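Local atomic coordinates of 2-dehydropantoate 2-reductase (Geobacter metallireducens, PDB entry 3HN2), a protein that probably catalyses the NADPH-dependent reduction of ketopantoate to pantoate in the pathway to pantothenate. Residues 11-14 and 15-19; 132-135 and 136-139. All blocks are in the same frame, centred on the assembly; numbering follows the deposited sequence.

Contact 1: residues 11-14 and 15-19; sequences GALG and LYYGA
The ring of Tyr17 meets Leu13 along its CD2-CE2 side, where Leu13 CD1 lies 3.7 Å from Tyr17 CD2. On one face of the same ring sits CD2 of Tyr16, 3.7 Å above the plane and displaced toward the rim. Leu13 O approaches the ring obliquely, and Leu128 of strand 121-129 touches both tyrosines. With CG beside its backbone N (chi1 -72°), the ring of Tyr17 stands beside Leu13, its CD2 3.2 Å from Leu13 O, and its hydroxyl is hydrogen-bonded to Gly144 O. Tyr16 has CG anti to its own N, which carries its ring away from the loop to stack with His140; its CB stays beside Ala12 O, at 3.6 Å.

Three backbone bonds wind the loop into the helix. Tyr17 N reaches Leu13 O at 3.0 Å in a nearly straight bond, while Gly18 N holds Gly14 O at 3.1 Å. The bond from Leu15 N to Gly11 O is weak at 3.4 Å, and Leu15 CB packs against that same oxygen. Gly11 and Gly14, following strand 5-8, fit the GxGxxG signature of a Rossmann dinucleotide-binding turn. The chemistry is therefore divided: leucine side chains and the tyrosine rings pack against strands of both sheets, Tyr17 adding a polar bond at its hydroxyl, while the glycine-containing turn starts helix 14-23 in a form consistent with NADP binding.

Contact 2: residues 132-135 and 136-139; sequences RGEP and GEVH
Glu137 packs its aliphatic chain against the backbone of Glu134 in the tighter part of this turn, with CB and CG each 3.4 Å from Glu134 O. Placing CG beside the backbone N (chi1 -76°) and extending the chain beyond it brings OE1 to 3.3 Å from Glu134 CB. OE1 meets a carbon there, so this is packing; separately, Glu137 N lies near Glu134 O, but at too poor an angle for a hydrogen bond. An alanine in place of Glu137 would probably leave Glu134 CB and CG without the carboxylate that lies against them and open a gap beside Glu134 O. The one hydrogen bond across the turn runs from Gly133 N to Glu137 O, 3.2 Å long with an N-H...O angle of 160°. Beside it, Arg132 and Val138 form a single beta bridge.

The outer side is looser. Glu134 bends at chi2 and leads its carboxylate away; the two carboxylate planes stand 68° apart, with Glu134 OE1 5.6 Å from Glu137 OE1, a spacing that probably leaves mild repulsion. Glu134 and Pro135 are exposed. Positive phi angles at Gly133 and Gly136 would jam a side chain against the preceding carbonyl oxygen. The turn leads from strand 121-129 into strand 137-140, which Gly136 and Val138 join to strand 44-48 through backbone bonds with Lys45 and Phe47, while Val138 packs on Leu15 and Tyr16 of helix 14-23.

How the contacts relate
From the N terminus, strand 5-8 of the large sheet runs into contact 1, which closes the short loop leading into helix 14-23. The chain then builds most of that sheet and leaves strand 121-129 before contact 2 closes the turn into strand 137-140. The two closures are in series, neither nesting nor crossing, yet their centres lie only about 10 Å apart. Arg132 CD packs 3.4 Å from Ala12 N of the glycine-containing turn, and Leu15 CB meets Val138 CG2 at 3.7 Å. Helix 14-23 thus lies between the sheets, Tyr16 and Tyr17 touching strand 121-129 of the large one while Leu15 and Tyr16 touch Val138 of the three-stranded one.

Contact 1: residues 11-14 and 15-19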
loop_
_atom_site.group_PDB
_atom_site.type_symbol
_atom_site.label_atom_id
_atom_site.label_comp_id
_atom_site.label_asym_id
_atom_site.label_seq_id
_atom_site.Cartn_x
_atom_site.Cartn_y
_atom_site.Cartn_z
ATOM N N GLY A 11 17.215 -13.813 -10.262
ATOM C CA GLY A 11 17.199 -12.497 -9.650
ATOM C C GLY A 11 16.411 -12.533 -8.360
ATOM O O GLY A 11 16.224 -13.594 -7.764
ATOM N N ALA A 12 15.924 -11.370 -7.945
ATOM C CA ALA A 12 15.182 -11.242 -6.696
ATOM C C ALA A 12 13.762 -11.812 -6.774
ATOM O O ALA A 12 13.094 -11.956 -5.746
ATOM C CB ALA A 12 15.155 -9.790 -6.253
ATOM N N LEU A 13 13.308 -12.140 -7.984
ATOM C CA LEU A 13 11.974 -12.699 -8.171
ATOM C C LEU A 13 11.978 -14.137 -8.694
ATOM O O LEU A 13 11.113 -14.933 -8.325
ATOM C CB LEU A 13 11.094 -11.770 -9.029
ATOM C CG LEU A 13 11.004 -11.763 -10.556
ATOM C CD1 LEU A 13 9.999 -12.787 -11.064
ATOM C CD2 LEU A 13 10.596 -10.376 -11.025
ATOM N N GLY A 14 12.939 -14.460 -9.555
ATOM C CA GLY A 14 13.075 -15.807 -10.092
ATOM C C GLY A 14 13.441 -16.814 -9.018
ATOM O O GLY A 14 12.936 -17.944 -9.012
ATOM N N LEU A 15 14.315 -16.394 -8.105
ATOM C CA LEU A 15 14.707 -17.220 -6.973
ATOM C C LEU A 15 13.555 -17.387 -5.995
ATOM O O LEU A 15 13.251 -18.511 -5.594
ATOM C CB LEU A 15 15.931 -16.635 -6.264
ATOM C CG LEU A 15 17.328 -16.806 -6.873
ATOM C CD1 LEU A 15 18.356 -16.088 -6.021
ATOM C CD2 LEU A 15 17.714 -18.271 -7.025
ATOM N N TYR A 16 12.915 -16.271 -5.639
ATOM C CA TYR A 16 11.791 -16.250 -4.694
ATOM C C TYR A 16 10.640 -17.156 -5.109
ATOM O O TYR A 16 10.157 -17.949 -4.305
ATOM C CB TYR A 16 11.284 -14.819 -4.490
ATOM C CG TYR A 16 10.028 -14.702 -3.651
ATOM C CD1 TYR A 16 10.048 -14.965 -2.279
ATOM C CD2 TYR A 16 8.820 -14.306 -4.224
ATOM C CE1 TYR A 16 8.892 -14.852 -1.504
ATOM C CE2 TYR A 16 7.661 -14.181 -3.457
ATOM C CZ TYR A 16 7.706 -14.452 -2.099
ATOM O OH TYR A 16 6.560 -14.335 -1.343
ATOM N N TYR A 17 10.214 -17.038 -6.362
ATOM C CA TYR A 17 9.123 -17.863 -6.873
ATOM C C TYR A 17 9.518 -19.324 -7.041
ATOM O O TYR A 17 8.727 -20.216 -6.743
ATOM C CB TYR A 17 8.557 -17.290 -8.174
ATOM C CG TYR A 17 7.745 -16.032 -7.975
ATOM C CD1 TYR A 17 6.807 -15.934 -6.944
ATOM C CD2 TYR A 17 7.905 -14.940 -8.822
ATOM C CE1 TYR A 17 6.060 -14.773 -6.758
ATOM C CE2 TYR A 17 7.163 -13.780 -8.649
ATOM C CZ TYR A 17 6.242 -13.703 -7.620
ATOM O OH TYR A 17 5.513 -12.550 -7.459
ATOM N N GLY A 18 10.746 -19.559 -7.489
ATOM C CA GLY A 18 11.268 -20.917 -7.638
ATOM C C GLY A 18 11.436 -21.636 -6.312
ATOM O O GLY A 18 11.204 -22.846 -6.224
ATOM N N ALA A 19 11.839 -20.889 -5.286
ATOM C CA ALA A 19 11.995 -21.430 -3.938
ATOM C C ALA A 19 10.654 -21.799 -3.328
ATOM O O ALA A 19 10.554 -22.797 -2.622
ATOM C CB ALA A 19 12.726 -20.452 -3.045
#

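Contact 2: residues 132-135 and 136-139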
loop_
_atom_site.group_PDB
_atom_site.type_symbol
_atom_site.label_atom_id
_atom_site.label_comp_id
_atom_site.label_asym_id
_atom_site.label_seq_id
_atom_site.Cartn_x
_atom_site.Cartn_y
_atom_site.Cartn_z
ATOM N N ARG A 132 17.620 -8.319 -3.197
ATOM C CA ARG A 132 18.345 -9.560 -2.945
ATOM C C ARG A 132 19.752 -9.249 -2.451
ATOM O O ARG A 132 20.058 -8.103 -2.116
ATOM C CB ARG A 132 18.403 -10.410 -4.223
ATOM C CG ARG A 132 19.049 -9.710 -5.420
ATOM C CD ARG A 132 18.999 -10.573 -6.670
ATOM N NE ARG A 132 20.053 -11.586 -6.702
ATOM C CZ ARG A 132 21.189 -11.471 -7.387
ATOM N NH1 ARG A 132 21.437 -10.383 -8.106
ATOM N NH2 ARG A 132 22.084 -12.448 -7.351
ATOM N N GLY A 133 20.594 -10.274 -2.374
ATOM C CA GLY A 133 22.027 -10.049 -2.465
ATOM C C GLY A 133 22.953 -10.288 -1.296
ATOM O O GLY A 133 23.579 -9.354 -0.801
ATOM N N GLU A 134 23.034 -11.537 -0.859
ATOM C CA GLU A 134 24.225 -12.061 -0.207
ATOM C C GLU A 134 24.340 -13.465 -0.774
ATOM O O GLU A 134 23.857 -14.411 -0.151
ATOM C CB GLU A 134 24.105 -12.097 1.322
ATOM C CG GLU A 134 24.145 -10.745 2.050
ATOM C CD GLU A 134 25.412 -9.936 1.788
ATOM O OE1 GLU A 134 26.520 -10.518 1.781
ATOM O OE2 GLU A 134 25.298 -8.705 1.601
ATOM N N PRO A 135 24.995 -13.602 -1.949
ATOM C CA PRO A 135 24.935 -14.715 -2.893
ATOM C C PRO A 135 24.230 -15.977 -2.388
ATOM O O PRO A 135 24.834 -16.807 -1.705
ATOM C CB PRO A 135 26.414 -14.950 -3.201
ATOM C CG PRO A 135 27.026 -13.529 -3.111
ATOM C CD PRO A 135 26.007 -12.634 -2.405
ATOM N N GLY A 136 22.944 -16.087 -2.709
ATOM C CA GLY A 136 22.107 -17.178 -2.222
ATOM C C GLY A 136 21.207 -16.756 -1.077
ATOM O O GLY A 136 20.829 -17.577 -0.241
ATOM N N GLU A 137 20.878 -15.466 -1.029
ATOM C CA GLU A 137 19.946 -14.936 -0.036
ATOM C C GLU A 137 18.898 -14.045 -0.697
ATOM O O GLU A 137 19.222 -13.015 -1.296
ATOM C CB GLU A 137 20.684 -14.184 1.079
ATOM C CG GLU A 137 21.387 -15.093 2.089
ATOM C CD GLU A 137 21.951 -14.349 3.292
ATOM O OE1 GLU A 137 21.770 -13.116 3.392
ATOM O OE2 GLU A 137 22.577 -15.010 4.148
ATOM N N VAL A 138 17.641 -14.467 -0.589
ATOM C CA VAL A 138 16.509 -13.744 -1.160
ATOM C C VAL A 138 15.720 -13.081 -0.038
ATOM O O VAL A 138 15.367 -13.736 0.943
ATOM C CB VAL A 138 15.562 -14.698 -1.927
ATOM C CG1 VAL A 138 14.642 -13.915 -2.855
ATOM C CG2 VAL A 138 16.353 -15.733 -2.707
ATOM N N HIS A 139 15.450 -11.786 -0.182
ATOM C CA HIS A 139 14.641 -11.053 0.797
ATOM C C HIS A 139 13.306 -10.645 0.181
ATOM O O HIS A 139 13.275 -10.017 -0.875
ATOM C CB HIS A 139 15.384 -9.823 1.333
ATOM C CG HIS A 139 16.570 -10.149 2.188
ATOM N ND1 HIS A 139 17.676 -10.817 1.710
ATOM C CD2 HIS A 139 16.830 -9.879 3.490
ATOM C CE1 HIS A 139 18.559 -10.956 2.681
ATOM N NE2 HIS A 139 18.071 -10.394 3.771
#